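PDB 5DIY: hyaluronidase from Thermobaculum terrenum, which probably removes O-linked N-acetylglucosamine from modified proteins, as a hexosaminidase of glycoside hydrolase family 84. Local coordinates for residues Y47-Y56 / E95-F106. Numbering follows the deposited sequence.
Sequences YHRELWREPY and ELETLIRKITPF
Lys102 reaches from helix 93-108 into the loop 47-56 and donates hydrogen bonds from its buried ammonium group to three backbone carbonyls. Lys102 NZ lies 2.7 Å from Tyr47 O, in the carbonyl plane on a lone pair, and 2.7 Å from Glu54 O, tilted out of the plane of the Glu54 carbonyl. The third bond, Lys102 NZ to Trp52 O at 2.8 Å, arrives from above the carbonyl plane. Bends at chi2 (52°) and chi4 (-73°) steer the chain into this ring of oxygens, which should offset its charge and join Tyr47 to the type I turn Leu51-Glu54, whose Trp52 and Glu54 carbonyls supply the other two acceptors. Toward Phe106, further along the helix, Tyr56 CE2 packs against Lys102 CE at 3.6 Å and then meets the edge of the Phe106 ring, the two side chains crossing at about a right angle.

Toward the start of the helical segment, Arg53 grips Glu95 side-on. Arg53 NE binds Glu95 OE1 and Arg53 NH2 binds Glu95 OE2 (2.7 Å), both through syn lone pairs, with guanidinium and carboxylate only 8° from coplanar. Arg53 CG lies over the Trp52 ring, while Glu95 OE2, also bonded to Val89 N, sits at that ring's edge. Trp52 CZ3 presses on Leu99 CB at 3.9 Å.

The outer side is looser: Pro55 merely brushes the aliphatic part of Lys102, the CB of exposed Glu54 points away from the helix, and a water bridges Arg53 O and Thr98 O. The contact thus docks the loop following strand 37-40 onto the helix following strand 77-82, joining successive beta-alpha units of a TIM barrel, the catalytic fold of family 84 enzymes.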
loop_
_atom_site.group_PDB
_atom_site.type_symbol
_atom_site.label_atom_id
_atom_site.label_comp_id
_atom_site.label_asym_id
_atom_site.label_seq_id
_atom_site.Cartn_x
_atom_site.Cartn_y
_atom_site.Cartn_z
ATOM N N TYR C 47 21.648 8.201 1.489
ATOM C CA TYR C 47 22.573 8.032 0.365
ATOM C C TYR C 47 21.884 7.701 -0.964
ATOM O O TYR C 47 22.489 7.854 -2.028
ATOM C CB TYR C 47 23.635 6.992 0.726
ATOM C CG TYR C 47 24.460 7.440 1.913
ATOM C CD1 TYR C 47 25.296 8.547 1.810
ATOM C CD2 TYR C 47 24.371 6.792 3.149
ATOM C CE1 TYR C 47 26.046 8.991 2.890
ATOM C CE2 TYR C 47 25.119 7.228 4.239
ATOM C CZ TYR C 47 25.955 8.330 4.101
ATOM O OH TYR C 47 26.705 8.784 5.161
ATOM N N HIS C 48 20.632 7.254 -0.903
ATOM C CA HIS C 48 19.808 7.081 -2.105
ATOM C C HIS C 48 19.307 8.420 -2.683
ATOM O O HIS C 48 19.138 8.545 -3.908
ATOM C CB HIS C 48 18.627 6.138 -1.816
ATOM C CG HIS C 48 17.625 6.068 -2.922
ATOM N ND1 HIS C 48 17.863 5.395 -4.099
ATOM C CD2 HIS C 48 16.393 6.613 -3.038
ATOM C CE1 HIS C 48 16.815 5.521 -4.891
ATOM N NE2 HIS C 48 15.907 6.254 -4.270
ATOM N N ARG C 49 19.083 9.414 -1.817
ATOM C CA ARG C 49 18.318 10.604 -2.204
ATOM C C ARG C 49 18.969 11.939 -1.822
ATOM O O ARG C 49 19.600 12.559 -2.671
ATOM C CB ARG C 49 16.884 10.481 -1.681
ATOM C CG ARG C 49 15.892 11.442 -2.311
ATOM C CD ARG C 49 14.498 10.830 -2.340
ATOM N NE ARG C 49 13.499 11.739 -2.905
ATOM C CZ ARG C 49 12.729 12.585 -2.218
ATOM N NH1 ARG C 49 12.815 12.696 -0.891
ATOM N NH2 ARG C 49 11.856 13.346 -2.873
ATOM N N GLU C 50 18.853 12.375 -0.566
ATOM C CA GLU C 50 19.293 13.730 -0.190
ATOM C C GLU C 50 20.801 13.865 -0.300
ATOM O O GLU C 50 21.299 14.835 -0.876
ATOM C CB GLU C 50 18.843 14.113 1.225
ATOM C CG GLU C 50 17.343 14.356 1.366
ATOM C CD GLU C 50 16.552 13.111 1.731
ATOM O OE1 GLU C 50 17.027 11.980 1.482
ATOM O OE2 GLU C 50 15.438 13.264 2.270
ATOM N N LEU C 51 21.512 12.874 0.236
ATOM C CA LEU C 51 22.970 12.795 0.138
ATOM C C LEU C 51 23.403 11.854 -0.996
ATOM O O LEU C 51 24.302 11.034 -0.825
ATOM C CB LEU C 51 23.555 12.335 1.487
ATOM C CG LEU C 51 23.187 13.166 2.728
ATOM C CD1 LEU C 51 24.025 12.730 3.927
ATOM C CD2 LEU C 51 23.355 14.660 2.486
ATOM N N TRP C 52 22.779 12.003 -2.164
ATOM C CA TRP C 52 23.095 11.167 -3.332
ATOM C C TRP C 52 24.536 11.299 -3.842
ATOM O O TRP C 52 25.057 10.371 -4.450
ATOM C CB TRP C 52 22.118 11.440 -4.479
ATOM C CG TRP C 52 22.270 12.763 -5.177
ATOM C CD1 TRP C 52 21.611 13.925 -4.896
ATOM C CD2 TRP C 52 23.113 13.042 -6.296
ATOM N NE1 TRP C 52 21.993 14.911 -5.773
ATOM C CE2 TRP C 52 22.920 14.396 -6.641
ATOM C CE3 TRP C 52 24.024 12.279 -7.041
ATOM C CZ2 TRP C 52 23.595 15.001 -7.703
ATOM C CZ3 TRP C 52 24.699 12.882 -8.095
ATOM C CH2 TRP C 52 24.481 14.230 -8.414
ATOM N N ARG C 53 25.157 12.453 -3.612
ATOM C CA ARG C 53 26.557 12.665 -3.987
ATOM C C ARG C 53 27.545 11.886 -3.115
ATOM O O ARG C 53 28.627 11.546 -3.580
ATOM C CB ARG C 53 26.904 14.153 -3.954
ATOM C CG ARG C 53 26.145 14.967 -4.985
ATOM C CD ARG C 53 26.555 16.425 -4.933
ATOM N NE ARG C 53 25.699 17.263 -5.771
ATOM C CZ ARG C 53 24.498 17.726 -5.429
ATOM N NH1 ARG C 53 23.952 17.452 -4.241
ATOM N NH2 ARG C 53 23.822 18.482 -6.291
ATOM N N GLU C 54 27.172 11.594 -1.868
ATOM C CA GLU C 54 28.088 10.950 -0.917
ATOM C C GLU C 54 28.199 9.456 -1.223
ATOM O O GLU C 54 27.174 8.776 -1.309
ATOM C CB GLU C 54 27.604 11.128 0.527
ATOM C CG GLU C 54 27.319 12.560 0.970
ATOM C CD GLU C 54 28.509 13.483 0.828
ATOM O OE1 GLU C 54 29.633 13.075 1.186
ATOM O OE2 GLU C 54 28.312 14.622 0.361
ATOM N N PRO C 55 29.433 8.938 -1.396
ATOM C CA PRO C 55 29.577 7.495 -1.636
ATOM C C PRO C 55 29.345 6.670 -0.372
ATOM O O PRO C 55 29.627 7.138 0.732
ATOM C CB PRO C 55 31.028 7.359 -2.113
ATOM C CG PRO C 55 31.735 8.509 -1.483
ATOM C CD PRO C 55 30.736 9.630 -1.427
ATOM N N TYR C 56 28.821 5.458 -0.548
ATOM C CA TYR C 56 28.638 4.519 0.559
ATOM C C TYR C 56 29.986 4.132 1.174
ATOM O O TYR C 56 30.981 4.010 0.461
ATOM C CB TYR C 56 27.917 3.246 0.090
ATOM C CG TYR C 56 26.441 3.426 -0.214
ATOM C CD1 TYR C 56 25.505 3.515 0.819
ATOM C CD2 TYR C 56 25.975 3.481 -1.533
ATOM C CE1 TYR C 56 24.151 3.671 0.553
ATOM C CE2 TYR C 56 24.624 3.637 -1.810
ATOM C CZ TYR C 56 23.712 3.733 -0.767
ATOM O OH TYR C 56 22.369 3.892 -1.032
ATOM N N GLU C 95 28.566 17.114 -12.051
ATOM C CA GLU C 95 27.477 16.326 -11.450
ATOM C C GLU C 95 27.376 14.919 -12.044
ATOM O O GLU C 95 27.222 13.949 -11.298
ATOM C CB GLU C 95 26.133 17.043 -11.592
ATOM C CG GLU C 95 26.002 18.305 -10.755
ATOM C CD GLU C 95 25.605 18.027 -9.317
ATOM O OE1 GLU C 95 26.414 17.456 -8.557
ATOM O OE2 GLU C 95 24.475 18.393 -8.933
ATOM N N LEU C 96 27.459 14.816 -13.373
ATOM C CA LEU C 96 27.533 13.518 -14.061
ATOM C C LEU C 96 28.643 12.639 -13.490
ATOM O O LEU C 96 28.415 11.468 -13.182
ATOM C CB LEU C 96 27.759 13.702 -15.568
ATOM C CG LEU C 96 28.124 12.463 -16.407
ATOM C CD1 LEU C 96 27.027 11.416 -16.322
ATOM C CD2 LEU C 96 28.373 12.855 -17.854
ATOM N N GLU C 97 29.838 13.213 -13.360
ATOM C CA GLU C 97 30.995 12.480 -12.830
ATOM C C GLU C 97 30.727 11.987 -11.405
ATOM O O GLU C 97 31.101 10.868 -11.058
ATOM C CB GLU C 97 32.268 13.343 -12.833
ATOM C CG GLU C 97 32.733 13.870 -14.189
ATOM C CD GLU C 97 32.986 12.786 -15.218
ATOM O OE1 GLU C 97 33.441 11.678 -14.845
ATOM O OE2 GLU C 97 32.730 13.042 -16.416
ATOM N N THR C 98 30.079 12.829 -10.600
ATOM C CA THR C 98 29.724 12.489 -9.223
ATOM C C THR C 98 28.732 11.313 -9.159
ATOM O O THR C 98 28.908 10.402 -8.349
ATOM C CB THR C 98 29.178 13.730 -8.481
ATOM O OG1 THR C 98 30.193 14.745 -8.452
ATOM C CG2 THR C 98 28.745 13.394 -7.045
ATOM N N LEU C 99 27.716 11.320 -10.022
ATOM C CA LEU C 99 26.761 10.203 -10.089
ATOM C C LEU C 99 27.450 8.908 -10.527
ATOM O O LEU C 99 27.205 7.847 -9.949
ATOM C CB LEU C 99 25.591 10.525 -11.023
ATOM C CG LEU C 99 24.416 9.525 -10.988
ATOM C CD1 LEU C 99 23.076 10.243 -10.972
ATOM C CD2 LEU C 99 24.463 8.536 -12.145
ATOM N N ILE C 100 28.327 9.008 -11.528
ATOM C CA ILE C 100 29.086 7.848 -12.023
ATOM C C ILE C 100 30.023 7.290 -10.947
ATOM O O ILE C 100 30.203 6.072 -10.849
ATOM C CB ILE C 100 29.863 8.181 -13.328
ATOM C CG1 ILE C 100 28.890 8.481 -14.485
ATOM C CG2 ILE C 100 30.831 7.063 -13.716
ATOM C CD1 ILE C 100 28.118 7.298 -15.036
ATOM N N ARG C 101 30.600 8.175 -10.138
ATOM C CA ARG C 101 31.439 7.770 -9.008
ATOM C C ARG C 101 30.609 7.015 -7.960
ATOM O O ARG C 101 31.032 5.973 -7.458
ATOM C CB ARG C 101 32.104 9.003 -8.390
ATOM C CG ARG C 101 33.375 8.735 -7.593
ATOM C CD ARG C 101 34.000 10.027 -7.056
ATOM N NE ARG C 101 34.027 11.090 -8.068
ATOM C CZ ARG C 101 33.367 12.253 -8.024
ATOM N NH1 ARG C 101 32.603 12.608 -6.984
ATOM N NH2 ARG C 101 33.483 13.095 -9.048
ATOM N N LYS C 102 29.421 7.537 -7.657
ATOM C CA LYS C 102 28.493 6.909 -6.703
ATOM C C LYS C 102 28.107 5.475 -7.095
ATOM O O LYS C 102 28.082 4.584 -6.240
ATOM C CB LYS C 102 27.229 7.776 -6.549
ATOM C CG LYS C 102 26.155 7.243 -5.611
ATOM C CD LYS C 102 26.707 6.888 -4.239
ATOM C CE LYS C 102 25.600 6.781 -3.199
ATOM N NZ LYS C 102 25.049 8.116 -2.820
ATOM N N ILE C 103 27.809 5.263 -8.379
ATOM C CA ILE C 103 27.369 3.948 -8.867
ATOM C C ILE C 103 28.506 2.980 -9.243
ATOM O O ILE C 103 28.243 1.796 -9.441
ATOM C CB ILE C 103 26.350 4.058 -10.039
ATOM C CG1 ILE C 103 26.980 4.620 -11.319
ATOM C CG2 ILE C 103 25.156 4.915 -9.628
ATOM C CD1 ILE C 103 26.248 4.202 -12.573
ATOM N N THR C 104 29.749 3.471 -9.339
ATOM C CA THR C 104 30.886 2.632 -9.759
ATOM C C THR C 104 31.070 1.353 -8.925
ATOM O O THR C 104 31.234 0.285 -9.508
ATOM C CB THR C 104 32.208 3.441 -9.835
ATOM O OG1 THR C 104 32.135 4.351 -10.937
ATOM C CG2 THR C 104 33.424 2.539 -10.039
ATOM N N PRO C 105 31.040 1.449 -7.576
ATOM C CA PRO C 105 31.104 0.210 -6.768
ATOM C C PRO C 105 30.081 -0.861 -7.188
ATOM O O PRO C 105 30.400 -2.051 -7.179
ATOM C CB PRO C 105 30.820 0.700 -5.346
ATOM C CG PRO C 105 31.261 2.127 -5.336
ATOM C CD PRO C 105 31.048 2.658 -6.727
ATOM N N PHE C 106 28.883 -0.428 -7.587
ATOM C CA PHE C 106 27.845 -1.343 -8.070
ATOM C C PHE C 106 28.180 -1.918 -9.439
ATOM O O PHE C 106 27.987 -3.115 -9.666
ATOM C CB PHE C 106 26.470 -0.667 -8.062
ATOM C CG PHE C 106 26.028 -0.270 -6.690
ATOM C CD1 PHE C 106 25.479 -1.214 -5.837
ATOM C CD2 PHE C 106 26.212 1.029 -6.227
ATOM C CE1 PHE C 106 25.095 -0.869 -4.553
ATOM C CE2 PHE C 106 25.834 1.382 -4.939
ATOM C CZ PHE C 106 25.276 0.430 -4.099
HETATM O O HOH W 1 29.802 9.944 -5.650
#